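Local coordinates for protein hydroxylase (Rhodococcus sp., PDB 2OR0) that probably works as a flavin-dependent hydroxylase of the acyl-CoA dehydrogenase family, with reduced flavin as one electron donor, at residues A[336-341]-A[389-394]; A[395-398]-A[403-406]. All coordinates share one frame; numbering follows the deposited sequence.

In the fold
Both contacts use helix 389-399, the last helix of the chain, one after the other along its length. Interaction 1 sets its first half against helix 331-356 and lies about 17 Å from the centre of the chain (centre to centre). Interaction 2 lies farther out, about 25 Å away by the same measure, where the tail beyond the helix turns back onto its second half. Both are partly buried. The chemistry differs: arginine, threonine and asparagine side chains join the two helices by direct packing and by two bridging waters, whereas helix and tail meet by apolar contact. Ser-395 lies at the seam, with a weak hydrogen bond from Arg-339 of interaction 1.

Interaction 1. Residues A[336-341]-A[389-394]; sequences IGRRTQ and GPTNHA. With ACT (acetate ion), chain F.
NH1 of Arg-338, whose guanidinium group lies near Thr-391 across the contact, is gripped by two acceptors, OE1 of Gln-341 and the carbonyl oxygen of Val-385. The Gln-341 bond measures 2.9 Å from NH1 to OE1 and bends to 152° at the hydrogen; it lies in the guanidinium plane and uses a lone pair in the plane of the amide. Gln-341 NE2 in turn donates to Val-385 O, so arginine and glutamine share that carbonyl, and the in-plane amide bond helps set how the guanidinium is turned. Bends at chi2 and chi3 lay the arginine forward along its own helix, toward Gln-341, while NH2 gives a hydrogen to a water 2.9 Å away. That water also bonds OG1 of Thr-391 at 2.8 Å. The threonine methyl meanwhile packs at 3.8 Å from CG2 to CB of Arg-338, an apolar touch beside a polar link. A leucine in place of Arg-338 would probably leave Gln-341 OE1 without its donor and sever the water link to Thr-391.

Farther along, Arg-339 crosses Asn-392 at about a right angle, CG lying 3.3 Å from ND2. With CG anti to the backbone N (chi1 177°), the chain runs past the amide to Gln-399, its main polar partner. A second water joins Arg-339 O to Asn-392 ND2. At the start of helix 389-399, Gly-389 N donates to an acetate probably left from crystallisation. Segments 336-341 and 389-394 cross at -137° within the predominantly helical C-terminal domain of the acyl-CoA dehydrogenase family, joined by two bridging waters together with direct side-chain packing.

Interaction 2. Residues A[395-398]-A[403-406]; sequences SALT and EPQG
Apolar contact carries this meeting of helix and tail, and Thr-398 makes its tightest touch: CG2 stands 3.5 Å from CD of Pro-404, closer than carbons usually approach, and 3.7 Å from CG of the same ring. The two side chains cross at about a right angle, so the methyl presses on the CG-CD side of the proline. Leu-397 adds a second contact. Its CG is anti to the backbone N (chi1 -179°), which carries CD2 over the junction of Glu-403 and Pro-404, 3.9 Å from the proline N and 4.3 Å from its CD, the apolar pair. Proline suits this spot because its nitrogen has no hydrogen that would need an acceptor under a leucine methyl. Phe-331 of helix 331-356 also touches Thr-398 and Pro-404, and the ring of Pro-404 reaches Ala-394, one turn before Thr-398.

The arrangement is a helix end followed by a reversal: helix 389-399 stops, a short loop turns the chain, and the extended tail returns past the helix end, touching it through Glu-403 and Pro-404 before it diverges, within an acyl-CoA dehydrogenase-like fold.

The polar bonds run within each partner. Thr-398 OG1, placed between its backbone N and carbonyl carbon (chi1 67°), donates to Ser-395 O at 2.8 Å, the donor tilted 18° from the carbonyl plane. Threonine serves both needs here, its hydroxyl turned back to the helix and its methyl given to the proline. Ser-395 OG has the carbonyls of Thr-391 and Asn-392 to share its one hydrogen. On the tail, Arg-409 forms a salt bridge with Glu-403 OE1 and also donates to Pro-404 O.

Interaction 1. Residues A[336-341]-A[389-394]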
loop_
_atom_site.group_PDB
_atom_site.type_symbol
_atom_site.label_atom_id
_atom_site.label_comp_id
_atom_site.label_asym_id
_atom_site.label_seq_id
_atom_site.Cartn_x
_atom_site.Cartn_y
_atom_site.Cartn_z
ATOM N N ILE A 336 8.250 -11.921 -12.295
ATOM C CA ILE A 336 7.366 -11.442 -13.354
ATOM C C ILE A 336 6.187 -10.740 -12.744
ATOM O O ILE A 336 5.790 -9.697 -13.237
ATOM C CB ILE A 336 6.939 -12.572 -14.337
ATOM C CG1 ILE A 336 8.170 -13.005 -15.149
ATOM C CG2 ILE A 336 5.807 -12.060 -15.309
ATOM C CD1 ILE A 336 7.938 -14.201 -16.104
ATOM N N GLY A 337 5.631 -11.280 -11.661
ATOM C CA GLY A 337 4.575 -10.581 -10.970
ATOM C C GLY A 337 4.964 -9.201 -10.415
ATOM O O GLY A 337 4.131 -8.264 -10.379
ATOM N N ARG A 338 6.192 -9.084 -9.909
ATOM C CA ARG A 338 6.687 -7.795 -9.412
ATOM C C ARG A 338 6.826 -6.846 -10.584
ATOM O O ARG A 338 6.458 -5.701 -10.483
ATOM C CB ARG A 338 8.021 -7.942 -8.654
ATOM C CG ARG A 338 7.808 -8.283 -7.179
ATOM C CD ARG A 338 7.600 -7.006 -6.351
ATOM N NE ARG A 338 8.864 -6.290 -6.243
ATOM C CZ ARG A 338 9.002 -4.961 -6.212
ATOM N NH1 ARG A 338 7.948 -4.155 -6.326
ATOM N NH2 ARG A 338 10.227 -4.444 -6.089
ATOM N N ARG A 339 7.355 -7.338 -11.691
ATOM C CA ARG A 339 7.515 -6.550 -12.897
ATOM C C ARG A 339 6.174 -5.945 -13.356
ATOM O O ARG A 339 6.073 -4.748 -13.656
ATOM C CB ARG A 339 8.102 -7.427 -14.001
ATOM C CG ARG A 339 8.237 -6.695 -15.317
ATOM C CD ARG A 339 9.003 -7.496 -16.349
ATOM N NE ARG A 339 8.230 -8.640 -16.835
ATOM C CZ ARG A 339 8.771 -9.716 -17.410
ATOM N NH1 ARG A 339 10.078 -9.816 -17.552
ATOM N NH2 ARG A 339 7.999 -10.693 -17.859
ATOM N N THR A 340 5.147 -6.789 -13.406
ATOM C CA THR A 340 3.798 -6.360 -13.796
ATOM C C THR A 340 3.250 -5.303 -12.866
ATOM O O THR A 340 2.669 -4.323 -13.298
ATOM C CB THR A 340 2.863 -7.601 -13.859
ATOM O OG1 THR A 340 3.185 -8.298 -15.053
ATOM C CG2 THR A 340 1.376 -7.225 -13.889
ATOM N N GLN A 341 3.475 -5.489 -11.576
ATOM C CA GLN A 341 2.965 -4.610 -10.562
ATOM C C GLN A 341 3.642 -3.227 -10.644
ATOM O O GLN A 341 2.972 -2.178 -10.559
ATOM C CB GLN A 341 3.193 -5.280 -9.191
ATOM C CG GLN A 341 2.988 -4.381 -7.968
ATOM C CD GLN A 341 4.341 -3.846 -7.474
ATOM O OE1 GLN A 341 5.291 -4.616 -7.307
ATOM N NE2 GLN A 341 4.426 -2.538 -7.248
ATOM N N GLY A 389 14.031 -0.488 -12.317
ATOM C CA GLY A 389 15.164 -0.992 -13.094
ATOM C C GLY A 389 15.615 -2.418 -12.733
ATOM O O GLY A 389 15.595 -3.297 -13.579
ATOM N N PRO A 390 16.029 -2.634 -11.478
ATOM C CA PRO A 390 16.565 -3.937 -11.023
ATOM C C PRO A 390 15.575 -5.104 -11.252
ATOM O O PRO A 390 15.985 -6.168 -11.660
ATOM C CB PRO A 390 16.781 -3.717 -9.529
ATOM C CG PRO A 390 16.997 -2.166 -9.418
ATOM C CD PRO A 390 16.006 -1.634 -10.391
ATOM N N THR A 391 14.292 -4.879 -10.984
ATOM C CA THR A 391 13.277 -5.911 -11.186
ATOM C C THR A 391 13.056 -6.213 -12.675
ATOM O O THR A 391 12.884 -7.378 -13.058
ATOM C CB THR A 391 11.976 -5.493 -10.536
ATOM O OG1 THR A 391 12.237 -5.270 -9.154
ATOM C CG2 THR A 391 10.879 -6.575 -10.696
ATOM N N ASN A 392 13.065 -5.176 -13.517
ATOM C CA ASN A 392 12.900 -5.400 -14.945
ATOM C C ASN A 392 14.054 -6.233 -15.441
ATOM O O ASN A 392 13.858 -7.213 -16.175
ATOM C CB ASN A 392 12.807 -4.089 -15.717
ATOM C CG ASN A 392 11.422 -3.414 -15.626
ATOM O OD1 ASN A 392 11.311 -2.195 -15.817
ATOM N ND2 ASN A 392 10.392 -4.171 -15.353
ATOM N N HIS A 393 15.266 -5.851 -15.016
ATOM C CA HIS A 393 16.503 -6.561 -15.352
ATOM C C HIS A 393 16.439 -8.018 -14.850
ATOM O O HIS A 393 16.729 -8.948 -15.599
ATOM C CB HIS A 393 17.721 -5.826 -14.733
ATOM C CG HIS A 393 19.049 -6.502 -14.963
ATOM N ND1 HIS A 393 20.209 -5.796 -15.199
ATOM C CD2 HIS A 393 19.414 -7.809 -14.946
ATOM C CE1 HIS A 393 21.222 -6.634 -15.354
ATOM N NE2 HIS A 393 20.767 -7.864 -15.191
ATOM N N ALA A 394 16.083 -8.197 -13.579
ATOM C CA ALA A 394 16.148 -9.532 -12.952
ATOM C C ALA A 394 15.103 -10.492 -13.543
ATOM O O ALA A 394 15.417 -11.635 -13.833
ATOM C CB ALA A 394 15.978 -9.423 -11.469
HETATM C C ACT F . 15.077 2.905 -11.751
HETATM O O ACT F . 15.618 1.892 -11.378
HETATM O OXT ACT F . 14.524 3.548 -10.808
HETATM C CH3 ACT F . 15.121 3.341 -13.186
HETATM O O HOH W 1 12.037 -6.650 -6.759
HETATM O O HOH W 2 8.052 -3.155 -14.443
#

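Interaction 2. Residues A[395-398]-A[403-406]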
loop_
_atom_site.group_PDB
_atom_site.type_symbol
_atom_site.label_atom_id
_atom_site.label_comp_id
_atom_site.label_asym_id
_atom_site.label_seq_id
_atom_site.Cartn_x
_atom_site.Cartn_y
_atom_site.Cartn_z
ATOM N N SER A 395 13.881 -10.007 -13.728
ATOM C CA SER A 395 12.814 -10.813 -14.341
ATOM C C SER A 395 13.188 -11.193 -15.759
ATOM O O SER A 395 13.071 -12.342 -16.119
ATOM C CB SER A 395 11.467 -10.092 -14.278
ATOM O OG SER A 395 11.456 -8.917 -15.080
ATOM N N ALA A 396 13.698 -10.249 -16.548
ATOM C CA ALA A 396 14.169 -10.557 -17.899
ATOM C C ALA A 396 15.314 -11.592 -17.894
ATOM O O ALA A 396 15.401 -12.464 -18.789
ATOM C CB ALA A 396 14.616 -9.286 -18.616
ATOM N N LEU A 397 16.214 -11.467 -16.918
ATOM C CA LEU A 397 17.316 -12.417 -16.799
ATOM C C LEU A 397 16.788 -13.844 -16.518
ATOM O O LEU A 397 17.267 -14.805 -17.128
ATOM C CB LEU A 397 18.350 -11.979 -15.751
ATOM C CG LEU A 397 19.581 -12.907 -15.551
ATOM C CD1 LEU A 397 20.435 -12.969 -16.801
ATOM C CD2 LEU A 397 20.418 -12.464 -14.369
ATOM N N THR A 398 15.791 -13.992 -15.647
ATOM C CA THR A 398 15.236 -15.336 -15.404
ATOM C C THR A 398 14.624 -15.918 -16.683
ATOM O O THR A 398 14.761 -17.121 -16.954
ATOM C CB THR A 398 14.230 -15.392 -14.235
ATOM O OG1 THR A 398 13.046 -14.650 -14.568
ATOM C CG2 THR A 398 14.837 -14.801 -12.998
ATOM N N GLU A 403 20.240 -16.620 -13.499
ATOM C CA GLU A 403 19.819 -16.505 -12.098
ATOM C C GLU A 403 20.319 -15.201 -11.491
ATOM O O GLU A 403 21.531 -14.969 -11.410
ATOM C CB GLU A 403 20.220 -17.730 -11.234
ATOM C CG GLU A 403 19.069 -18.768 -11.036
ATOM C CD GLU A 403 18.011 -18.352 -9.980
ATOM O OE1 GLU A 403 18.318 -18.415 -8.769
ATOM O OE2 GLU A 403 16.866 -17.994 -10.338
ATOM N N PRO A 404 19.377 -14.320 -11.122
ATOM C CA PRO A 404 19.662 -13.141 -10.331
ATOM C C PRO A 404 20.396 -13.524 -9.060
ATOM O O PRO A 404 20.009 -14.483 -8.376
ATOM C CB PRO A 404 18.271 -12.612 -9.987
ATOM C CG PRO A 404 17.445 -13.030 -11.102
ATOM C CD PRO A 404 17.953 -14.393 -11.478
ATOM N N GLN A 405 21.448 -12.762 -8.764
ATOM C CA GLN A 405 22.290 -13.009 -7.587
ATOM C C GLN A 405 22.196 -11.875 -6.587
ATOM O O GLN A 405 22.064 -10.704 -6.973
ATOM C CB GLN A 405 23.752 -13.186 -8.023
ATOM C CG GLN A 405 23.966 -14.390 -8.939
ATOM C CD GLN A 405 23.764 -15.720 -8.217
ATOM O OE1 GLN A 405 22.682 -16.335 -8.282
ATOM N NE2 GLN A 405 24.804 -16.165 -7.502
ATOM N N GLY A 406 22.253 -12.236 -5.305
ATOM C CA GLY A 406 22.438 -11.256 -4.247
ATOM C C GLY A 406 21.329 -10.226 -4.158
ATOM O O GLY A 406 20.162 -10.594 -3.944
#